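Local coordinates for PDZ domain protein (Parabacteroides distasonis, PDB 4L8N) that is of unknown function but binds magnesium and combines PDZ domains, modules that commonly bind peptides, with a DUF4136 domain, at residues Q125-P130 with F300-K305; A149-D154 with L187-Y192; K362-N367 with S405-A410. All coordinates share one frame; numbering follows the deposited sequence.

Contact 1: Q125-P130 with F300-K305; sequences QEFVCP and FKVSKK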
loop_
_atom_site.group_PDB
_atom_site.type_symbol
_atom_site.label_atom_id
_atom_site.label_comp_id
_atom_site.label_asym_id
_atom_site.label_seq_id
_atom_site.Cartn_x
_atom_site.Cartn_y
_atom_site.Cartn_z
ATOM N N GLN A 125 3.708 -15.783 -18.790
ATOM C CA GLN A 125 3.880 -15.545 -17.369
ATOM C C GLN A 125 3.151 -14.261 -16.969
ATOM O O GLN A 125 2.919 -13.390 -17.804
ATOM C CB GLN A 125 5.363 -15.476 -17.010
ATOM C CG GLN A 125 6.067 -16.815 -17.023
ATOM C CD GLN A 125 7.532 -16.634 -16.771
ATOM O OE1 GLN A 125 7.948 -16.254 -15.673
ATOM N NE2 GLN A 125 8.347 -16.878 -17.793
ATOM N N GLU A 126 2.748 -14.188 -15.702
ATOM C CA GLU A 126 2.044 -13.085 -15.072
ATOM C C GLU A 126 2.821 -12.632 -13.882
ATOM O O GLU A 126 3.520 -13.437 -13.256
ATOM C CB GLU A 126 0.646 -13.521 -14.611
ATOM C CG GLU A 126 -0.404 -13.667 -15.696
ATOM C CD GLU A 126 -1.587 -14.551 -15.331
ATOM O OE1 GLU A 126 -1.522 -15.258 -14.296
ATOM O OE2 GLU A 126 -2.564 -14.573 -16.115
ATOM N N PHE A 127 2.692 -11.347 -13.554
ATOM C CA PHE A 127 3.287 -10.711 -12.381
ATOM C C PHE A 127 2.466 -9.468 -11.990
ATOM O O PHE A 127 1.733 -8.913 -12.817
ATOM C CB PHE A 127 4.752 -10.370 -12.596
ATOM C CG PHE A 127 5.064 -9.403 -13.707
ATOM C CD1 PHE A 127 5.250 -9.853 -15.013
ATOM C CD2 PHE A 127 5.295 -8.058 -13.432
ATOM C CE1 PHE A 127 5.588 -8.959 -16.034
ATOM C CE2 PHE A 127 5.642 -7.168 -14.454
ATOM C CZ PHE A 127 5.784 -7.624 -15.748
ATOM N N VAL A 128 2.547 -9.086 -10.708
ATOM C CA VAL A 128 1.805 -7.965 -10.152
ATOM C C VAL A 128 2.816 -6.979 -9.573
ATOM O O VAL A 128 3.783 -7.407 -8.926
ATOM C CB VAL A 128 0.731 -8.406 -9.113
ATOM C CG1 VAL A 128 -0.176 -7.245 -8.762
ATOM C CG2 VAL A 128 -0.112 -9.565 -9.636
ATOM N N CYS A 129 2.610 -5.659 -9.836
ATOM C CA CYS A 129 3.510 -4.602 -9.346
ATOM C C CYS A 129 2.853 -3.753 -8.270
ATOM O O CYS A 129 1.652 -3.441 -8.347
ATOM C CB CYS A 129 4.009 -3.737 -10.492
ATOM S SG CYS A 129 5.103 -4.602 -11.638
ATOM N N PRO A 130 3.644 -3.341 -7.256
ATOM C CA PRO A 130 3.065 -2.540 -6.166
ATOM C C PRO A 130 3.077 -1.077 -6.560
ATOM O O PRO A 130 3.841 -0.266 -6.028
ATOM C CB PRO A 130 3.972 -2.874 -4.973
ATOM C CG PRO A 130 5.296 -3.163 -5.594
ATOM C CD PRO A 130 5.088 -3.575 -7.033
ATOM N N PHE A 300 0.188 -7.707 -14.865
ATOM C CA PHE A 300 0.812 -7.817 -16.190
ATOM C C PHE A 300 0.911 -9.257 -16.651
ATOM O O PHE A 300 1.098 -10.159 -15.833
ATOM C CB PHE A 300 2.225 -7.233 -16.208
ATOM C CG PHE A 300 2.355 -5.776 -15.858
ATOM C CD1 PHE A 300 2.462 -5.371 -14.533
ATOM C CD2 PHE A 300 2.422 -4.808 -16.857
ATOM C CE1 PHE A 300 2.602 -4.017 -14.215
ATOM C CE2 PHE A 300 2.589 -3.467 -16.539
ATOM C CZ PHE A 300 2.675 -3.077 -15.219
ATOM N N LYS A 301 0.857 -9.457 -17.978
ATOM C CA LYS A 301 0.996 -10.728 -18.662
ATOM C C LYS A 301 2.030 -10.588 -19.800
ATOM O O LYS A 301 1.868 -9.740 -20.685
ATOM C CB LYS A 301 -0.359 -11.221 -19.194
ATOM C CG LYS A 301 -0.366 -12.726 -19.453
ATOM C CD LYS A 301 -1.525 -13.155 -20.326
ATOM C CE LYS A 301 -1.227 -14.435 -21.067
ATOM N NZ LYS A 301 -2.450 -15.007 -21.692
ATOM N N VAL A 302 3.110 -11.406 -19.735
ATOM C CA VAL A 302 4.183 -11.494 -20.739
ATOM C C VAL A 302 4.018 -12.802 -21.524
ATOM O O VAL A 302 4.081 -13.880 -20.941
ATOM C CB VAL A 302 5.620 -11.383 -20.168
ATOM C CG1 VAL A 302 6.634 -11.249 -21.297
ATOM C CG2 VAL A 302 5.753 -10.224 -19.205
ATOM N N SER A 303 3.787 -12.692 -22.824
ATOM C CA SER A 303 3.623 -13.815 -23.747
ATOM C C SER A 303 4.729 -13.767 -24.765
ATOM O O SER A 303 4.758 -12.845 -25.593
ATOM C CB SER A 303 2.264 -13.766 -24.441
ATOM O OG SER A 303 1.199 -13.809 -23.505
ATOM N N LYS A 304 5.678 -14.718 -24.686
ATOM C CA LYS A 304 6.741 -14.728 -25.670
ATOM C C LYS A 304 6.603 -15.974 -26.536
ATOM O O LYS A 304 6.030 -16.964 -26.087
ATOM C CB LYS A 304 8.133 -14.564 -25.030
ATOM C CG LYS A 304 8.709 -15.733 -24.258
ATOM C CD LYS A 304 10.163 -15.409 -23.965
ATOM C CE LYS A 304 10.862 -16.470 -23.171
ATOM N NZ LYS A 304 12.329 -16.218 -23.101
ATOM N N LYS A 305 7.026 -15.886 -27.807
ATOM C CA LYS A 305 6.955 -17.003 -28.765
ATOM C C LYS A 305 7.940 -16.823 -29.915
ATOM O O LYS A 305 8.011 -15.751 -30.516
ATOM C CB LYS A 305 5.536 -17.170 -29.341
ATOM C CG LYS A 305 5.366 -18.380 -30.277
ATOM C CD LYS A 305 3.974 -18.472 -30.938
ATOM C CE LYS A 305 2.891 -18.699 -29.907
ATOM N NZ LYS A 305 1.595 -19.044 -30.520
#

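Contact 2: A149-D154 with L187-Y192; sequences AFSTID and LIQTFY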
loop_
_atom_site.group_PDB
_atom_site.type_symbol
_atom_site.label_atom_id
_atom_site.label_comp_id
_atom_site.label_asym_id
_atom_site.label_seq_id
_atom_site.Cartn_x
_atom_site.Cartn_y
_atom_site.Cartn_z
ATOM N N ALA A 149 8.161 18.840 -20.027
ATOM C CA ALA A 149 9.491 19.231 -19.593
ATOM C C ALA A 149 9.674 18.693 -18.187
ATOM O O ALA A 149 8.684 18.390 -17.516
ATOM C CB ALA A 149 9.666 20.741 -19.644
ATOM N N PHE A 150 10.917 18.515 -17.764
ATOM C CA PHE A 150 11.180 18.008 -16.427
ATOM C C PHE A 150 11.352 19.144 -15.465
ATOM O O PHE A 150 11.801 20.218 -15.862
ATOM C CB PHE A 150 12.409 17.094 -16.428
ATOM C CG PHE A 150 12.132 15.860 -17.248
ATOM C CD1 PHE A 150 11.434 14.785 -16.703
ATOM C CD2 PHE A 150 12.486 15.805 -18.590
ATOM C CE1 PHE A 150 11.136 13.660 -17.474
ATOM C CE2 PHE A 150 12.160 14.693 -19.370
ATOM C CZ PHE A 150 11.500 13.619 -18.802
ATOM N N SER A 151 10.967 18.931 -14.199
ATOM C CA SER A 151 11.148 19.952 -13.180
ATOM C C SER A 151 12.649 20.004 -12.797
ATOM O O SER A 151 13.390 19.043 -13.064
ATOM C CB SER A 151 10.226 19.718 -11.981
ATOM O OG SER A 151 10.518 18.580 -11.189
ATOM N N THR A 152 13.104 21.172 -12.283
ATOM C CA THR A 152 14.484 21.486 -11.860
ATOM C C THR A 152 15.157 20.301 -11.139
ATOM O O THR A 152 14.590 19.706 -10.210
ATOM C CB THR A 152 14.482 22.733 -10.950
ATOM O OG1 THR A 152 13.541 23.695 -11.447
ATOM C CG2 THR A 152 15.869 23.356 -10.797
ATOM N N ILE A 153 16.371 19.977 -11.579
ATOM C CA ILE A 153 17.122 18.856 -11.033
ATOM C C ILE A 153 17.774 19.243 -9.681
ATOM O O ILE A 153 18.366 20.322 -9.564
ATOM C CB ILE A 153 18.138 18.342 -12.112
ATOM C CG1 ILE A 153 17.425 17.346 -13.067
ATOM C CG2 ILE A 153 19.413 17.703 -11.494
ATOM C CD1 ILE A 153 18.107 17.071 -14.415
ATOM N N ASP A 154 17.628 18.357 -8.658
ATOM C CA ASP A 154 18.291 18.510 -7.357
ATOM C C ASP A 154 19.743 18.119 -7.586
ATOM O O ASP A 154 20.029 16.946 -7.856
ATOM C CB ASP A 154 17.622 17.665 -6.239
ATOM C CG ASP A 154 18.493 17.402 -5.010
ATOM O OD1 ASP A 154 19.121 18.361 -4.507
ATOM O OD2 ASP A 154 18.547 16.239 -4.557
ATOM N N LEU A 187 4.492 19.355 -16.609
ATOM C CA LEU A 187 5.757 19.284 -15.908
ATOM C C LEU A 187 5.886 17.885 -15.271
ATOM O O LEU A 187 4.943 17.431 -14.608
ATOM C CB LEU A 187 5.824 20.390 -14.860
ATOM C CG LEU A 187 7.188 20.613 -14.195
ATOM C CD1 LEU A 187 8.128 21.400 -15.123
ATOM C CD2 LEU A 187 7.009 21.346 -12.852
ATOM N N ILE A 188 7.019 17.186 -15.505
ATOM C CA ILE A 188 7.228 15.870 -14.886
ATOM C C ILE A 188 8.105 16.052 -13.640
ATOM O O ILE A 188 9.122 16.745 -13.685
ATOM C CB ILE A 188 7.748 14.764 -15.868
ATOM C CG1 ILE A 188 6.601 14.228 -16.761
ATOM C CG2 ILE A 188 8.309 13.564 -15.104
ATOM C CD1 ILE A 188 6.258 15.010 -17.878
ATOM N N GLN A 189 7.670 15.463 -12.525
ATOM C CA GLN A 189 8.360 15.506 -11.237
ATOM C C GLN A 189 8.536 14.096 -10.680
ATOM O O GLN A 189 7.611 13.289 -10.707
ATOM C CB GLN A 189 7.580 16.382 -10.241
ATOM C CG GLN A 189 8.409 16.922 -9.067
ATOM C CD GLN A 189 7.819 18.194 -8.456
ATOM O OE1 GLN A 189 6.799 18.171 -7.738
ATOM N NE2 GLN A 189 8.457 19.340 -8.727
ATOM N N THR A 190 9.735 13.787 -10.193
ATOM C CA THR A 190 9.963 12.471 -9.602
ATOM C C THR A 190 10.370 12.613 -8.172
ATOM O O THR A 190 11.040 13.572 -7.775
ATOM C CB THR A 190 10.951 11.596 -10.372
ATOM O OG1 THR A 190 12.168 12.298 -10.615
ATOM C CG2 THR A 190 10.369 11.092 -11.650
ATOM N N PHE A 191 9.905 11.661 -7.396
ATOM C CA PHE A 191 10.247 11.517 -6.006
ATOM C C PHE A 191 10.731 10.067 -5.798
ATOM O O PHE A 191 10.320 9.145 -6.505
ATOM C CB PHE A 191 9.086 11.928 -5.086
ATOM C CG PHE A 191 7.763 11.246 -5.338
ATOM C CD1 PHE A 191 6.977 11.595 -6.434
ATOM C CD2 PHE A 191 7.275 10.298 -4.450
ATOM C CE1 PHE A 191 5.730 10.998 -6.636
ATOM C CE2 PHE A 191 6.027 9.720 -4.644
ATOM C CZ PHE A 191 5.259 10.076 -5.731
ATOM N N TYR A 192 11.671 9.899 -4.880
ATOM C CA TYR A 192 12.297 8.608 -4.586
ATOM C C TYR A 192 12.841 8.608 -3.171
ATOM O O TYR A 192 13.142 9.663 -2.614
ATOM C CB TYR A 192 13.425 8.290 -5.599
ATOM C CG TYR A 192 14.356 9.457 -5.838
ATOM C CD1 TYR A 192 15.427 9.707 -4.984
ATOM C CD2 TYR A 192 14.130 10.352 -6.881
ATOM C CE1 TYR A 192 16.249 10.819 -5.160
ATOM C CE2 TYR A 192 14.971 11.445 -7.092
ATOM C CZ TYR A 192 16.029 11.676 -6.225
ATOM O OH TYR A 192 16.852 12.759 -6.401
HETATM O O HOH W 1 11.571 16.510 -9.444
#

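Contact 3: K362-N367 with S405-A410; sequences KRFITN and SDYLPA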
loop_
_atom_site.group_PDB
_atom_site.type_symbol
_atom_site.label_atom_id
_atom_site.label_comp_id
_atom_site.label_asym_id
_atom_site.label_seq_id
_atom_site.Cartn_x
_atom_site.Cartn_y
_atom_site.Cartn_z
ATOM N N LYS A 362 3.046 -36.413 -25.318
ATOM C CA LYS A 362 2.902 -36.609 -23.867
ATOM C C LYS A 362 3.933 -37.630 -23.369
ATOM O O LYS A 362 4.447 -37.486 -22.263
ATOM C CB LYS A 362 1.471 -37.068 -23.501
ATOM C CG LYS A 362 0.395 -36.002 -23.671
ATOM C CD LYS A 362 -0.947 -36.482 -23.140
ATOM C CE LYS A 362 -2.114 -35.852 -23.868
ATOM N NZ LYS A 362 -2.487 -36.623 -25.087
ATOM N N ARG A 363 4.252 -38.633 -24.200
ATOM C CA ARG A 363 5.252 -39.655 -23.906
ATOM C C ARG A 363 6.652 -39.044 -23.861
ATOM O O ARG A 363 7.427 -39.406 -22.974
ATOM C CB ARG A 363 5.196 -40.786 -24.928
ATOM C CG ARG A 363 4.135 -41.825 -24.609
ATOM C CD ARG A 363 4.099 -42.885 -25.679
ATOM N NE ARG A 363 2.938 -42.709 -26.554
ATOM C CZ ARG A 363 2.966 -42.848 -27.879
ATOM N NH1 ARG A 363 4.105 -43.145 -28.501
ATOM N NH2 ARG A 363 1.861 -42.668 -28.594
ATOM N N PHE A 364 6.958 -38.091 -24.792
ATOM C CA PHE A 364 8.233 -37.355 -24.874
ATOM C C PHE A 364 8.464 -36.481 -23.628
ATOM O O PHE A 364 9.592 -36.388 -23.158
ATOM C CB PHE A 364 8.302 -36.468 -26.153
ATOM C CG PHE A 364 9.362 -35.380 -26.153
ATOM C CD1 PHE A 364 10.698 -35.682 -26.405
ATOM C CD2 PHE A 364 9.026 -34.056 -25.880
ATOM C CE1 PHE A 364 11.678 -34.690 -26.360
ATOM C CE2 PHE A 364 10.009 -33.060 -25.851
ATOM C CZ PHE A 364 11.324 -33.385 -26.103
ATOM N N ILE A 365 7.425 -35.805 -23.134
ATOM C CA ILE A 365 7.579 -34.923 -21.983
ATOM C C ILE A 365 7.893 -35.742 -20.750
ATOM O O ILE A 365 8.753 -35.348 -19.969
ATOM C CB ILE A 365 6.349 -34.014 -21.808
ATOM C CG1 ILE A 365 6.266 -33.041 -22.997
ATOM C CG2 ILE A 365 6.407 -33.247 -20.489
ATOM C CD1 ILE A 365 4.951 -32.783 -23.375
ATOM N N THR A 366 7.230 -36.899 -20.620
ATOM C CA THR A 366 7.362 -37.872 -19.542
ATOM C C THR A 366 8.815 -38.381 -19.485
ATOM O O THR A 366 9.486 -38.269 -18.452
ATOM C CB THR A 366 6.332 -39.022 -19.813
ATOM O OG1 THR A 366 5.023 -38.589 -19.435
ATOM C CG2 THR A 366 6.672 -40.338 -19.098
ATOM N N ASN A 367 9.279 -38.918 -20.625
ATOM C CA ASN A 367 10.566 -39.554 -20.820
ATOM C C ASN A 367 11.765 -38.584 -20.841
ATOM O O ASN A 367 12.909 -39.058 -20.788
ATOM C CB ASN A 367 10.519 -40.375 -22.100
ATOM C CG ASN A 367 9.591 -41.576 -22.029
ATOM O OD1 ASN A 367 9.274 -42.101 -20.954
ATOM N ND2 ASN A 367 9.129 -42.042 -23.177
ATOM N N SER A 405 11.244 -41.497 -33.434
ATOM C CA SER A 405 10.036 -41.785 -34.214
ATOM C C SER A 405 8.842 -42.183 -33.340
ATOM O O SER A 405 7.703 -41.902 -33.730
ATOM C CB SER A 405 10.317 -42.865 -35.251
ATOM O OG SER A 405 11.036 -42.290 -36.330
ATOM N N ASP A 406 9.107 -42.759 -32.139
ATOM C CA ASP A 406 8.095 -43.144 -31.151
ATOM C C ASP A 406 7.312 -41.908 -30.650
ATOM O O ASP A 406 6.133 -42.033 -30.296
ATOM C CB ASP A 406 8.751 -43.895 -29.963
ATOM C CG ASP A 406 7.832 -44.252 -28.788
ATOM O OD1 ASP A 406 6.661 -44.637 -29.036
ATOM O OD2 ASP A 406 8.297 -44.186 -27.627
ATOM N N TYR A 407 7.950 -40.718 -30.639
ATOM C CA TYR A 407 7.276 -39.510 -30.156
ATOM C C TYR A 407 6.667 -38.674 -31.306
ATOM O O TYR A 407 6.176 -37.575 -31.042
ATOM C CB TYR A 407 8.215 -38.654 -29.285
ATOM C CG TYR A 407 8.956 -39.413 -28.201
ATOM C CD1 TYR A 407 8.275 -40.221 -27.294
ATOM C CD2 TYR A 407 10.331 -39.281 -28.049
ATOM C CE1 TYR A 407 8.954 -40.915 -26.292
ATOM C CE2 TYR A 407 11.021 -39.965 -27.052
ATOM C CZ TYR A 407 10.331 -40.777 -26.167
ATOM O OH TYR A 407 11.033 -41.444 -25.181
ATOM N N LEU A 408 6.604 -39.229 -32.548
ATOM C CA LEU A 408 6.048 -38.570 -33.750
ATOM C C LEU A 408 6.473 -37.073 -33.770
ATOM O O LEU A 408 5.682 -36.171 -33.457
ATOM C CB LEU A 408 4.514 -38.750 -33.856
ATOM C CG LEU A 408 3.968 -40.203 -33.782
ATOM C CD1 LEU A 408 2.472 -40.214 -33.837
ATOM C CD2 LEU A 408 4.552 -41.106 -34.870
ATOM N N PRO A 409 7.774 -36.827 -34.078
ATOM C CA PRO A 409 8.313 -35.464 -33.992
ATOM C C PRO A 409 8.204 -34.632 -35.281
ATOM O O PRO A 409 9.015 -33.725 -35.480
ATOM C CB PRO A 409 9.792 -35.723 -33.659
ATOM C CG PRO A 409 9.973 -37.249 -33.615
ATOM C CD PRO A 409 8.852 -37.779 -34.405
ATOM N N ALA A 410 7.214 -34.913 -36.143
ATOM C CA ALA A 410 7.027 -34.201 -37.405
ATOM C C ALA A 410 6.932 -32.682 -37.226
ATOM O O ALA A 410 7.568 -31.942 -37.988
ATOM C CB ALA A 410 5.784 -34.713 -38.102
#

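Contact 1: Q125-P130 with F300-K305
Gln125 to Phe127 run antiparallel to Phe300 to Val302, the two strand axes 4.7 Å apart at their closest and 154° between their directions. Two of the three pairs carry the hydrogen bonds. Gln125 and Val302 form a hydrogen-bonded pair, with Gln125 N giving to Val302 O at 2.9 Å and Val302 N giving back to Gln125 O. In the Phe127 and Phe300 pair, Phe300 N gives a hydrogen bond to Phe127 O at 2.8 Å and Phe127 N gives one to Phe300 O. Between them Glu126 and Lys301 make the non-hydrogen-bonded pair, and Glu126 CA adds a CA-H...O contact to Phe300 O.

The strands 123-135 and 298-309 are neighbours near the middle of the large mixed sheet. On the other edge of strand 298-309 lies strand 438-456. One sheet face carries Gln125, Phe127, Phe300 and Val302. The rings of Phe127 and Phe300 lie nearly parallel, at 13°, but with centroids 5.1 Å apart they are offset so far that the overlap is slight. What sits over one face of Phe127 is instead Phe300 CB, 3.8 Å from the ring centroid in a CH-pi contact. Val302 CG2 meets the same ring at its edge, 3.4 Å from Phe127 CE1. Phe127 CG stands between its own N and carbonyl carbon (chi1 61°), which carries the ring across toward Phe300. Cys129 SG comes obliquely to the Phe300 ring, 3.6 Å from CE1, a sulfur-aromatic contact. Leu284 of helix 274-285 touches both phenylalanines, and Tyr214 of the second subunit packs on Phe127.

On the other face, Glu126 CG and Lys301 CG touch at 3.9 Å. Their charged ends do not meet. Glu126 OE2 forms a salt bridge with Lys457 instead.

Contact 2: A149-D154 with L187-Y192
Leu187 lies beside Ala149 in a parallel pairing, and its methyl groups lean on the turn after strand 147-150. Leu187 CD2 is 3.7 Å from Ser151 CB, while CD1 approaches Ser151 CA. Ile188 uses both its N-H and its C=O toward this strand. Its N gives a hydrogen bond to Ala149 O at 2.9 Å, and its O accepts one from Ser151 N, also 2.9 Å. Ile188 thus brackets its partner Phe150, the usual pattern of parallel strands. The two side chains run alongside each other in one direction. Ile188 CG2 meets Phe150 CE1 at 3.7 Å, obliquely to the ring.

Within the DUF4136 region, the parallel neighbours 147-150 and 186-196 are joined through helix 158-175 and short strand 178-179, in a beta-alpha-beta type of connection. The helix touches Phe150 and Thr190.

Gln189 CG is anti to the backbone N (chi1 -159°), with the chain extended beyond. Gln189 NE2 gives a hydrogen bond to Ser151 OG at 3.3 Å, with the hydroxyl nearly in the amide plane. Gln189 OE1 is hydrogen-bonded to Ser137 of the second subunit. Thr190 N makes a weak bond to a water, which also lies 2.9 Å from Ser151 OG. Tyr192 OH comes only to 4.3 Å from Asp154 OD2; it is hydrogen-bonded to Glu161, and the Asp154 carboxylate to Asn156 and Asn157.

Contact 3: K362-N367 with S405-A410
Residues 362-367 of helix 354-367 meet the loop that follows helix 395-402, in a surface contact of the C-terminal part of the chain. Tyr407 carries most of it. Its ring lies against the helix backbone at Phe364, with Phe364 CA over one face, 3.9 Å from the ring centroid and close to the normal, a CH-pi contact. Phe364 CB also lies over this face, 3.6 Å from Tyr407 CG. The ring of Phe364 comes in with its edge toward the face of Tyr407. This is an offset edge-to-face pair, with centroids 5.9 Å apart and planes at 63°. With chi1 at 163° the Phe364 ring swings away from its own N, and its end leads off toward Tyr117, with which it makes a second edge-to-face pair.

One turn further along the helix, Asn367 meets the hydroxyl end. Its ND2 gives a hydrogen bond of 2.8 Å to Tyr407 OH. The bond is bent, 138° at the hydrogen, and the hydroxyl is tilted from the amide plane. Asn367 CB lies 3.3 Å from the same oxygen. The phenol is therefore held at its oxygen and over one face.

Arg363 spans the other end of the contact. Arg363 NH1 makes a salt bridge of 3.0 Å to Asp406 OD1, the two side chains meeting almost perpendicularly. Asp406 O also lies 2.9 Å from Arg363 NH1. With an alanine at Tyr407, Asn367 ND2 would probably lose this acceptor and a gap is likely to open over Phe364 CA and CB. The chemistry is thus mixed: an aromatic ring laid on the helix backbone, flanked by one neutral hydrogen bond from an amide and one salt bridge, whose Asp406 is exposed to solvent.

Overall arrangement
From the N terminus, the chain first passes the six-stranded antiparallel sheet between residues 8 and 101, to which the PDZ sequence region contributes, and then enters strand 123-135. Contact 1 opens there and closes 170 residues later at strand 298-309. Contact 2 falls within that span and closes a much shorter loop across helix 158-175. Both belong to the same mixed sheet, contact 1 near its middle and contact 2 toward one end, with centres about 29 Å apart. Contact 3 comes later in series and joins helix 354-367 to the loop after helix 395-402. It touches neither of the others. Contacts 2 and 3 lie on opposite sides of the chain's centre, about 57 Å between centres.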